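Local structure of ORF48 (Lactococcus phage TP901-1, 3U6X) at residues K3-H8 against K56-M61; S20-I25 against E84-C89; D76-V81 against C89-D94. The protein is probably an upper baseplate protein of the phage, its immunoglobulin-like domain contacting other protein chains. All coordinates share one frame; numbering follows the deposited sequence.

Contact 1: K3-H8 against K56-M61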
loop_
_atom_site.group_PDB
_atom_site.type_symbol
_atom_site.label_atom_id
_atom_site.label_comp_id
_atom_site.label_asym_id
_atom_site.label_seq_id
_atom_site.Cartn_x
_atom_site.Cartn_y
_atom_site.Cartn_z
ATOM N N LYS V 3 -0.307 52.215 36.065
ATOM C CA LYS V 3 -1.075 51.001 36.329
ATOM C C LYS V 3 -2.200 50.903 35.297
ATOM O O LYS V 3 -3.055 51.785 35.229
ATOM C CB LYS V 3 -1.612 50.990 37.768
ATOM C CG LYS V 3 -1.844 49.594 38.346
ATOM C CD LYS V 3 -1.711 49.622 39.867
ATOM C CE LYS V 3 -1.861 48.268 40.513
ATOM N NZ LYS V 3 -1.744 48.373 41.991
ATOM N N PHE V 4 -2.134 49.869 34.435
ATOM C CA PHE V 4 -3.077 49.613 33.343
ATOM C C PHE V 4 -3.699 48.225 33.492
ATOM O O PHE V 4 -3.031 47.293 33.944
ATOM C CB PHE V 4 -2.343 49.696 31.998
ATOM C CG PHE V 4 -3.211 50.040 30.817
ATOM C CD1 PHE V 4 -3.480 51.368 30.493
ATOM C CD2 PHE V 4 -3.725 49.044 29.998
ATOM C CE1 PHE V 4 -4.280 51.691 29.388
ATOM C CE2 PHE V 4 -4.528 49.369 28.892
ATOM C CZ PHE V 4 -4.803 50.690 28.602
ATOM N N VAL V 5 -4.967 48.080 33.090
ATOM C CA VAL V 5 -5.705 46.821 33.218
ATOM C C VAL V 5 -6.027 46.239 31.851
ATOM O O VAL V 5 -6.623 46.915 31.008
ATOM C CB VAL V 5 -7.005 46.943 34.079
ATOM C CG1 VAL V 5 -7.689 45.594 34.223
ATOM C CG2 VAL V 5 -6.746 47.531 35.461
ATOM N N LEU V 6 -5.661 44.969 31.648
ATOM C CA LEU V 6 -5.977 44.258 30.423
ATOM C C LEU V 6 -6.908 43.113 30.742
ATOM O O LEU V 6 -6.530 42.171 31.451
ATOM C CB LEU V 6 -4.732 43.734 29.710
ATOM C CG LEU V 6 -3.642 44.729 29.334
ATOM C CD1 LEU V 6 -2.397 43.982 28.875
ATOM C CD2 LEU V 6 -4.111 45.690 28.243
ATOM N N GLU V 7 -8.151 43.221 30.255
ATOM C CA GLU V 7 -9.157 42.178 30.420
ATOM C C GLU V 7 -8.894 41.167 29.321
ATOM O O GLU V 7 -8.541 41.560 28.208
ATOM C CB GLU V 7 -10.582 42.758 30.359
ATOM C CG GLU V 7 -11.001 43.472 31.641
ATOM C CD GLU V 7 -12.436 43.970 31.758
ATOM O OE1 GLU V 7 -12.714 44.724 32.719
ATOM O OE2 GLU V 7 -13.282 43.607 30.906
ATOM N N HIS V 8 -8.966 39.872 29.631
ATOM C CA HIS V 8 -8.666 38.835 28.630
ATOM C C HIS V 8 -9.574 37.595 28.634
ATOM O O HIS V 8 -10.440 37.470 29.489
ATOM C CB HIS V 8 -7.191 38.435 28.709
ATOM C CG HIS V 8 -6.788 37.845 30.018
ATOM N ND1 HIS V 8 -6.909 36.494 30.261
ATOM C CD2 HIS V 8 -6.297 38.442 31.120
ATOM C CE1 HIS V 8 -6.502 36.308 31.508
ATOM N NE2 HIS V 8 -6.115 37.446 32.061
ATOM N N LYS V 56 -8.157 39.207 34.127
ATOM C CA LYS V 56 -7.670 40.570 34.346
ATOM C C LYS V 56 -6.190 40.539 34.692
ATOM O O LYS V 56 -5.790 39.831 35.619
ATOM C CB LYS V 56 -8.445 41.222 35.509
ATOM C CG LYS V 56 -9.352 42.380 35.109
ATOM C CD LYS V 56 -10.318 42.798 36.244
ATOM C CE LYS V 56 -11.624 42.025 36.226
ATOM N NZ LYS V 56 -12.564 42.538 35.190
ATOM N N VAL V 57 -5.378 41.309 33.945
ATOM C CA VAL V 57 -3.952 41.470 34.202
ATOM C C VAL V 57 -3.770 42.915 34.656
ATOM O O VAL V 57 -4.204 43.839 33.966
ATOM C CB VAL V 57 -3.048 41.186 32.963
ATOM C CG1 VAL V 57 -1.584 41.113 33.367
ATOM C CG2 VAL V 57 -3.448 39.911 32.263
ATOM N N TYR V 58 -3.100 43.108 35.787
ATOM C CA TYR V 58 -2.739 44.436 36.258
ATOM C C TYR V 58 -1.272 44.658 35.881
ATOM O O TYR V 58 -0.413 43.910 36.332
ATOM C CB TYR V 58 -2.989 44.572 37.758
ATOM C CG TYR V 58 -4.405 44.211 38.148
ATOM C CD1 TYR V 58 -5.452 45.113 37.969
ATOM C CD2 TYR V 58 -4.697 42.976 38.721
ATOM C CE1 TYR V 58 -6.763 44.774 38.306
ATOM C CE2 TYR V 58 -6.000 42.632 39.076
ATOM C CZ TYR V 58 -7.030 43.534 38.867
ATOM O OH TYR V 58 -8.308 43.183 39.217
ATOM N N VAL V 59 -1.019 45.591 34.954
ATOM C CA VAL V 59 0.297 45.910 34.406
ATOM C C VAL V 59 0.813 47.193 35.027
ATOM O O VAL V 59 0.286 48.273 34.759
ATOM C CB VAL V 59 0.251 46.004 32.859
ATOM C CG1 VAL V 59 1.644 46.170 32.279
ATOM C CG2 VAL V 59 -0.437 44.778 32.245
ATOM N N GLU V 60 1.833 47.065 35.873
ATOM C CA GLU V 60 2.498 48.185 36.533
ATOM C C GLU V 60 3.809 48.511 35.795
ATOM O O GLU V 60 4.647 47.640 35.647
ATOM C CB GLU V 60 2.772 47.854 37.995
ATOM C CG GLU V 60 1.830 48.545 38.952
ATOM C CD GLU V 60 2.533 49.331 40.036
ATOM O OE1 GLU V 60 2.489 50.580 39.974
ATOM O OE2 GLU V 60 3.138 48.704 40.938
ATOM N N MET V 61 3.962 49.747 35.327
ATOM C CA MET V 61 5.087 50.262 34.543
ATOM C C MET V 61 5.652 51.515 35.240
ATOM O O MET V 61 4.909 52.155 35.968
ATOM C CB MET V 61 4.540 50.717 33.167
ATOM C CG MET V 61 4.021 49.603 32.324
ATOM S SD MET V 61 3.018 50.241 30.982
ATOM C CE MET V 61 1.433 49.910 31.662
#
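Lys3 slants over the bent side chain of Glu60, its partner in a non-hydrogen-bonded pair at one end of the antiparallel pairing, with Lys3 CD 3.8 Å from Glu60 CG. This is a meeting of methylenes: Lys3 NZ and Glu60 OE2 remain 5.0 Å apart. At the other end Lys56 folds at chi3 (-89°) and chi4 (-78°), which carries its ammonium group alongside Glu7 into a weak salt bridge, Lys56 NZ to Glu7 OE1 3.3 Å. The same carboxylate oxygen also bonds to Tyr101 OH of strand 97-102. Nearer the backbone, Lys56 CG rests on one methyl of Val5; the other, Val5 CG2, lies 3.7 Å from Tyr58 CD1, while Tyr58 OH turns to Asp53.

Four nearly straight N-H...O bonds join the Phe4-Val59 and Leu6-Val57 pairs, with Val59 N 2.8 Å from Phe4 O. They make strands 3-8 and 56-60 neighbours in the antiparallel sheet of this immunoglobulin-like domain, and strand 97-102 continues it beyond 3-8. On the reverse, buried face Val57 and His8 run nearly perpendicular, and Val57 CG2 lies 3.4 Å from His8 CD2. The His8 ring is swung there by a chi1 of 62°, and its ND1 bonds to the backbone N of Ser10. Leu6 CD1 meets Val59 CG2 at 4.0 Å, and Met61 brings its methyl CE to within 3.8 Å of Phe4 CB.

Contact 2: S20-I25 against E84-C89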
loop_
_atom_site.group_PDB
_atom_site.type_symbol
_atom_site.label_atom_id
_atom_site.label_comp_id
_atom_site.label_asym_id
_atom_site.label_seq_id
_atom_site.Cartn_x
_atom_site.Cartn_y
_atom_site.Cartn_z
ATOM N N SER V 20 7.600 50.588 23.921
ATOM C CA SER V 20 7.423 52.019 23.683
ATOM C C SER V 20 8.195 52.407 22.431
ATOM O O SER V 20 9.380 52.079 22.302
ATOM C CB SER V 20 7.943 52.814 24.876
ATOM O OG SER V 20 7.723 54.202 24.712
ATOM N N TYR V 21 7.523 53.078 21.501
ATOM C CA TYR V 21 8.122 53.525 20.243
ATOM C C TYR V 21 7.365 54.714 19.640
ATOM O O TYR V 21 6.178 54.925 19.917
ATOM C CB TYR V 21 8.270 52.373 19.217
ATOM C CG TYR V 21 7.014 51.556 19.017
ATOM C CD1 TYR V 21 6.754 50.436 19.806
ATOM C CD2 TYR V 21 6.075 51.909 18.050
ATOM C CE1 TYR V 21 5.571 49.721 19.672
ATOM C CE2 TYR V 21 4.900 51.183 17.889
ATOM C CZ TYR V 21 4.645 50.098 18.714
ATOM O OH TYR V 21 3.490 49.377 18.554
ATOM N N LYS V 22 8.085 55.479 18.810
ATOM C CA LYS V 22 7.665 56.691 18.135
ATOM C C LYS V 22 7.699 56.483 16.606
ATOM O O LYS V 22 8.529 55.721 16.087
ATOM C CB LYS V 22 8.659 57.805 18.533
ATOM C CG LYS V 22 8.232 59.235 18.222
ATOM C CD LYS V 22 9.220 60.278 18.745
ATOM C CE LYS V 22 8.972 60.653 20.195
ATOM N NZ LYS V 22 9.370 62.062 20.488
ATOM N N ASN V 23 6.840 57.220 15.883
ATOM C CA ASN V 23 6.790 57.236 14.418
ATOM C C ASN V 23 6.449 55.924 13.714
ATOM O O ASN V 23 6.823 55.731 12.554
ATOM C CB ASN V 23 8.021 57.949 13.808
ATOM C CG ASN V 23 7.954 59.450 13.943
ATOM O OD1 ASN V 23 6.902 60.078 13.720
ATOM N ND2 ASN V 23 9.091 60.056 14.272
ATOM N N ALA V 24 5.681 55.050 14.366
ATOM C CA ALA V 24 5.270 53.799 13.741
ATOM C C ALA V 24 4.322 54.137 12.579
ATOM O O ALA V 24 3.778 55.232 12.522
ATOM C CB ALA V 24 4.569 52.921 14.768
ATOM N N ILE V 25 4.158 53.219 11.651
ATOM C CA ILE V 25 3.294 53.342 10.487
ATOM C C ILE V 25 1.933 53.981 10.846
ATOM O O ILE V 25 1.275 53.528 11.784
ATOM C CB ILE V 25 3.261 51.915 9.817
ATOM C CG1 ILE V 25 3.968 51.894 8.480
ATOM C CG2 ILE V 25 1.922 51.162 9.773
ATOM C CD1 ILE V 25 5.446 51.818 8.599
ATOM N N GLU V 84 -0.571 60.816 19.386
ATOM C CA GLU V 84 0.088 61.436 18.233
ATOM C C GLU V 84 1.106 60.463 17.609
ATOM O O GLU V 84 0.690 59.451 17.062
ATOM C CB GLU V 84 0.694 62.833 18.552
ATOM C CG GLU V 84 -0.210 63.843 19.255
ATOM C CD GLU V 84 0.495 64.933 20.057
ATOM O OE1 GLU V 84 1.563 64.670 20.663
ATOM O OE2 GLU V 84 -0.061 66.053 20.113
ATOM N N THR V 85 2.419 60.741 17.718
ATOM C CA THR V 85 3.499 59.903 17.187
ATOM C C THR V 85 3.947 58.816 18.166
ATOM O O THR V 85 4.685 57.919 17.772
ATOM C CB THR V 85 4.714 60.775 16.787
ATOM O OG1 THR V 85 5.367 61.332 17.941
ATOM C CG2 THR V 85 4.361 61.863 15.804
ATOM N N GLN V 86 3.546 58.919 19.435
ATOM C CA GLN V 86 3.954 58.008 20.507
ATOM C C GLN V 86 2.976 56.853 20.714
ATOM O O GLN V 86 1.766 57.064 20.821
ATOM C CB GLN V 86 4.205 58.803 21.810
ATOM C CG GLN V 86 4.760 58.003 22.995
ATOM C CD GLN V 86 6.118 57.363 22.819
ATOM O OE1 GLN V 86 7.008 57.884 22.113
ATOM N NE2 GLN V 86 6.296 56.226 23.526
ATOM N N VAL V 87 3.523 55.622 20.758
ATOM C CA VAL V 87 2.757 54.392 20.957
ATOM C C VAL V 87 3.302 53.615 22.161
ATOM O O VAL V 87 4.512 53.534 22.353
ATOM C CB VAL V 87 2.705 53.495 19.677
ATOM C CG1 VAL V 87 1.899 52.218 19.920
ATOM C CG2 VAL V 87 2.147 54.244 18.467
ATOM N N LEU V 88 2.381 53.085 22.982
ATOM C CA LEU V 88 2.597 52.167 24.098
ATOM C C LEU V 88 1.874 50.848 23.672
ATOM O O LEU V 88 0.649 50.814 23.505
ATOM C CB LEU V 88 2.057 52.733 25.423
ATOM C CG LEU V 88 2.479 51.991 26.705
ATOM C CD1 LEU V 88 4.002 52.107 26.961
ATOM C CD2 LEU V 88 1.710 52.517 27.907
ATOM N N CYS V 89 2.667 49.813 23.375
ATOM C CA CYS V 89 2.205 48.534 22.839
ATOM C C CYS V 89 2.158 47.433 23.886
ATOM O O CYS V 89 3.160 47.168 24.554
ATOM C CB CYS V 89 3.083 48.153 21.648
ATOM S SG CYS V 89 2.708 46.553 20.895
#
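Ser20 OG receives a weak hydrogen bond from the side-chain amide of Gln86, 2.7 Å from Gln86 NE2 but bent to 125° at the hydrogen. Gln86 reaches it on a diagonal, since its own partner across the strands is Lys22; the bend at chi2 (62°) turns the amide along the sheet toward the serine.

Tyr21 faces Val87 in a hydrogen-bonded pair. Val87 N lies 2.9 Å from Tyr21 O, and the return bond from Tyr21 N to Val87 O is longer at 3.2 Å. Tyr21, with chi1 at 49°, is turned in over its own backbone, so the ring leans over the opposing strand. Tyr21 CE2 is then 3.7 Å from Val87 CB, and Tyr21 CE1 is 3.5 Å from Cys89 CB. The hydroxyl at the end of the ring bonds to the backbone of another protein's chain, which also packs against Val87.

Lys22, on the same face as Ser20 and Gln86, rests its CG 3.6 Å from Thr85 OG1, and Lys22 CE passes near Gln86 OE1. Asn23 takes a positive phi as the chain leaves the strand, but Asn23 N still bonds to Thr85 O at 2.9 Å, and the Asn23 side chain lies alongside that of Thr85, OD1 nearest the methyl CG2. Thr85 belongs to the turn of the hairpin 78-83/86-92, which is thereby tied to the end of strand 16-22. Ile25 follows with backbone hydrogen bonds to the other protein. The chemistry is thus divided between the faces: a mostly polar one where serine, lysine and glutamine meet beside Leu88, and an apolar one where tyrosine, valine and cysteine pack together while the tyrosine hydroxyl bonds to the other protein.

Contact 3: D76-V81 against C89-D94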
loop_
_atom_site.group_PDB
_atom_site.type_symbol
_atom_site.label_atom_id
_atom_site.label_comp_id
_atom_site.label_asym_id
_atom_site.label_seq_id
_atom_site.Cartn_x
_atom_site.Cartn_y
_atom_site.Cartn_z
ATOM N N ASP V 76 -6.640 40.768 17.808
ATOM C CA ASP V 76 -5.791 39.668 18.271
ATOM C C ASP V 76 -5.248 39.942 19.712
ATOM O O ASP V 76 -5.891 40.688 20.472
ATOM C CB ASP V 76 -4.705 39.308 17.229
ATOM C CG ASP V 76 -3.455 40.171 17.222
ATOM O OD1 ASP V 76 -3.510 41.288 16.677
ATOM O OD2 ASP V 76 -2.404 39.696 17.705
ATOM N N GLY V 77 -4.102 39.344 20.072
ATOM C CA GLY V 77 -3.473 39.516 21.379
ATOM C C GLY V 77 -2.679 40.804 21.567
ATOM O O GLY V 77 -1.640 40.785 22.246
ATOM N N THR V 78 -3.158 41.940 20.959
ATOM C CA THR V 78 -2.515 43.253 21.057
ATOM C C THR V 78 -3.434 44.457 21.270
ATOM O O THR V 78 -4.441 44.601 20.591
ATOM C CB THR V 78 -1.383 43.482 20.039
ATOM O OG1 THR V 78 -1.380 44.843 19.607
ATOM C CG2 THR V 78 -1.446 42.581 18.854
ATOM N N LEU V 79 -3.057 45.313 22.218
ATOM C CA LEU V 79 -3.720 46.576 22.540
ATOM C C LEU V 79 -2.647 47.653 22.440
ATOM O O LEU V 79 -1.512 47.455 22.906
ATOM C CB LEU V 79 -4.301 46.557 23.965
ATOM C CG LEU V 79 -5.062 47.821 24.439
ATOM C CD1 LEU V 79 -6.238 47.454 25.268
ATOM C CD2 LEU V 79 -4.182 48.760 25.228
ATOM N N LEU V 80 -3.007 48.776 21.819
ATOM C CA LEU V 80 -2.128 49.935 21.691
ATOM C C LEU V 80 -2.753 51.125 22.392
ATOM O O LEU V 80 -3.972 51.211 22.484
ATOM C CB LEU V 80 -1.920 50.339 20.216
ATOM C CG LEU V 80 -1.345 49.345 19.228
ATOM C CD1 LEU V 80 -1.300 49.958 17.855
ATOM C CD2 LEU V 80 0.042 48.894 19.616
ATOM N N VAL V 81 -1.904 52.061 22.833
ATOM C CA VAL V 81 -2.285 53.368 23.331
ATOM C C VAL V 81 -1.498 54.292 22.410
ATOM O O VAL V 81 -0.274 54.177 22.328
ATOM C CB VAL V 81 -1.972 53.607 24.823
ATOM C CG1 VAL V 81 -2.411 55.006 25.230
ATOM C CG2 VAL V 81 -2.633 52.540 25.706
ATOM N N CYS V 89 2.667 49.813 23.375
ATOM C CA CYS V 89 2.205 48.534 22.839
ATOM C C CYS V 89 2.158 47.433 23.886
ATOM O O CYS V 89 3.160 47.168 24.554
ATOM C CB CYS V 89 3.083 48.153 21.648
ATOM S SG CYS V 89 2.708 46.553 20.895
ATOM N N PHE V 90 0.997 46.762 23.998
ATOM C CA PHE V 90 0.781 45.660 24.933
ATOM C C PHE V 90 0.603 44.387 24.132
ATOM O O PHE V 90 -0.321 44.306 23.328
ATOM C CB PHE V 90 -0.450 45.916 25.832
ATOM C CG PHE V 90 -0.350 47.115 26.752
ATOM C CD1 PHE V 90 0.006 46.961 28.088
ATOM C CD2 PHE V 90 -0.642 48.396 26.288
ATOM C CE1 PHE V 90 0.094 48.065 28.935
ATOM C CE2 PHE V 90 -0.562 49.507 27.138
ATOM C CZ PHE V 90 -0.198 49.334 28.460
ATOM N N LYS V 91 1.515 43.412 24.302
ATOM C CA LYS V 91 1.438 42.139 23.581
ATOM C C LYS V 91 1.198 41.025 24.569
ATOM O O LYS V 91 2.003 40.820 25.473
ATOM C CB LYS V 91 2.707 41.857 22.738
ATOM C CG LYS V 91 2.867 42.682 21.446
ATOM C CD LYS V 91 1.904 42.270 20.353
ATOM C CE LYS V 91 2.397 42.390 18.932
ATOM N NZ LYS V 91 2.740 43.772 18.534
ATOM N N MET V 92 0.064 40.346 24.440
ATOM C CA MET V 92 -0.282 39.230 25.305
ATOM C C MET V 92 0.090 37.904 24.633
ATOM O O MET V 92 -0.099 37.716 23.430
ATOM C CB MET V 92 -1.772 39.267 25.639
ATOM C CG MET V 92 -2.198 38.203 26.629
ATOM S SD MET V 92 -3.397 38.821 27.808
ATOM C CE MET V 92 -4.716 38.897 26.820
ATOM N N SER V 93 0.621 36.991 25.423
ATOM C CA SER V 93 0.974 35.662 24.959
ATOM C C SER V 93 -0.082 34.681 25.462
ATOM O O SER V 93 -0.366 34.649 26.669
ATOM C CB SER V 93 2.348 35.259 25.493
ATOM O OG SER V 93 3.379 36.089 24.982
ATOM N N ASP V 94 -0.652 33.861 24.528
ATOM C CA ASP V 94 -1.620 32.791 24.805
ATOM C C ASP V 94 -3.004 33.208 25.268
ATOM O O ASP V 94 -3.631 32.460 26.040
ATOM C CB ASP V 94 -1.030 31.723 25.754
ATOM C CG ASP V 94 0.459 31.455 25.587
ATOM O OD1 ASP V 94 0.948 31.459 24.421
ATOM O OD2 ASP V 94 1.146 31.287 26.614
#
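Leu79 sets CG opposite its backbone N (chi1 -179°), whereas Phe90 turns its ring away from its carbonyl carbon (chi1 -63°), and the two side chains run alongside each other in one direction. Leu79 CD2 touches Phe90 CD2 at 3.7 Å. The ring presents its edge to the opposing strand: Leu79 O lies in the ring plane, 3.6 Å from Phe90 CD2, and Val81 CG2 approaches the edge near that plane, 3.9 Å from Phe90 CE2. Leu79 O also accepts the backbone N-H of Phe90 at 2.8 Å from Phe90 N, and Leu79 N returns a bond to Phe90 O. Beyond this pair, Met92 N bonds to Gly77 O at 2.8 Å, carrying the pairing back to the residue before the strand.

On the reverse face the bent chain of Lys91 lies alongside Thr78, Lys91 CD 3.5 Å from Thr78 CB, and Leu80 CD2 packs 3.7 Å from Cys89 CB.

The segments lie on the two arms of the beta hairpin of strands 78-83 and 86-92, seated between strands 70-74 and 16-22. Phe90 stacks on Phe4 and touches Leu6, so its face of the hairpin closes on strand 3-8, with Ile97 of strand 97-102 against Leu79 and Met92; the Thr78, Leu80 and Lys91 face meets another protein's chain.

All three contacts are antiparallel pairings within one sheet, but they differ in burial. Contact 3 is the most buried, and its phenylalanine and leucine face packs directly on contact 1: Phe4 CE2 lies 3.7 Å from Leu79 CD2, so strands distant in the sheet enclose a common apolar core. Contact 1 keeps charged residues on its other face, where no further protein chain of the assembly touches it. Contact 2 shares strand 86-92 and Cys89 with contact 3, the strand being flanked by 16-22 and 78-83. Both also border another protein's chain, contact 2 with backbone and hydroxyl bonds and contact 3 largely by packing.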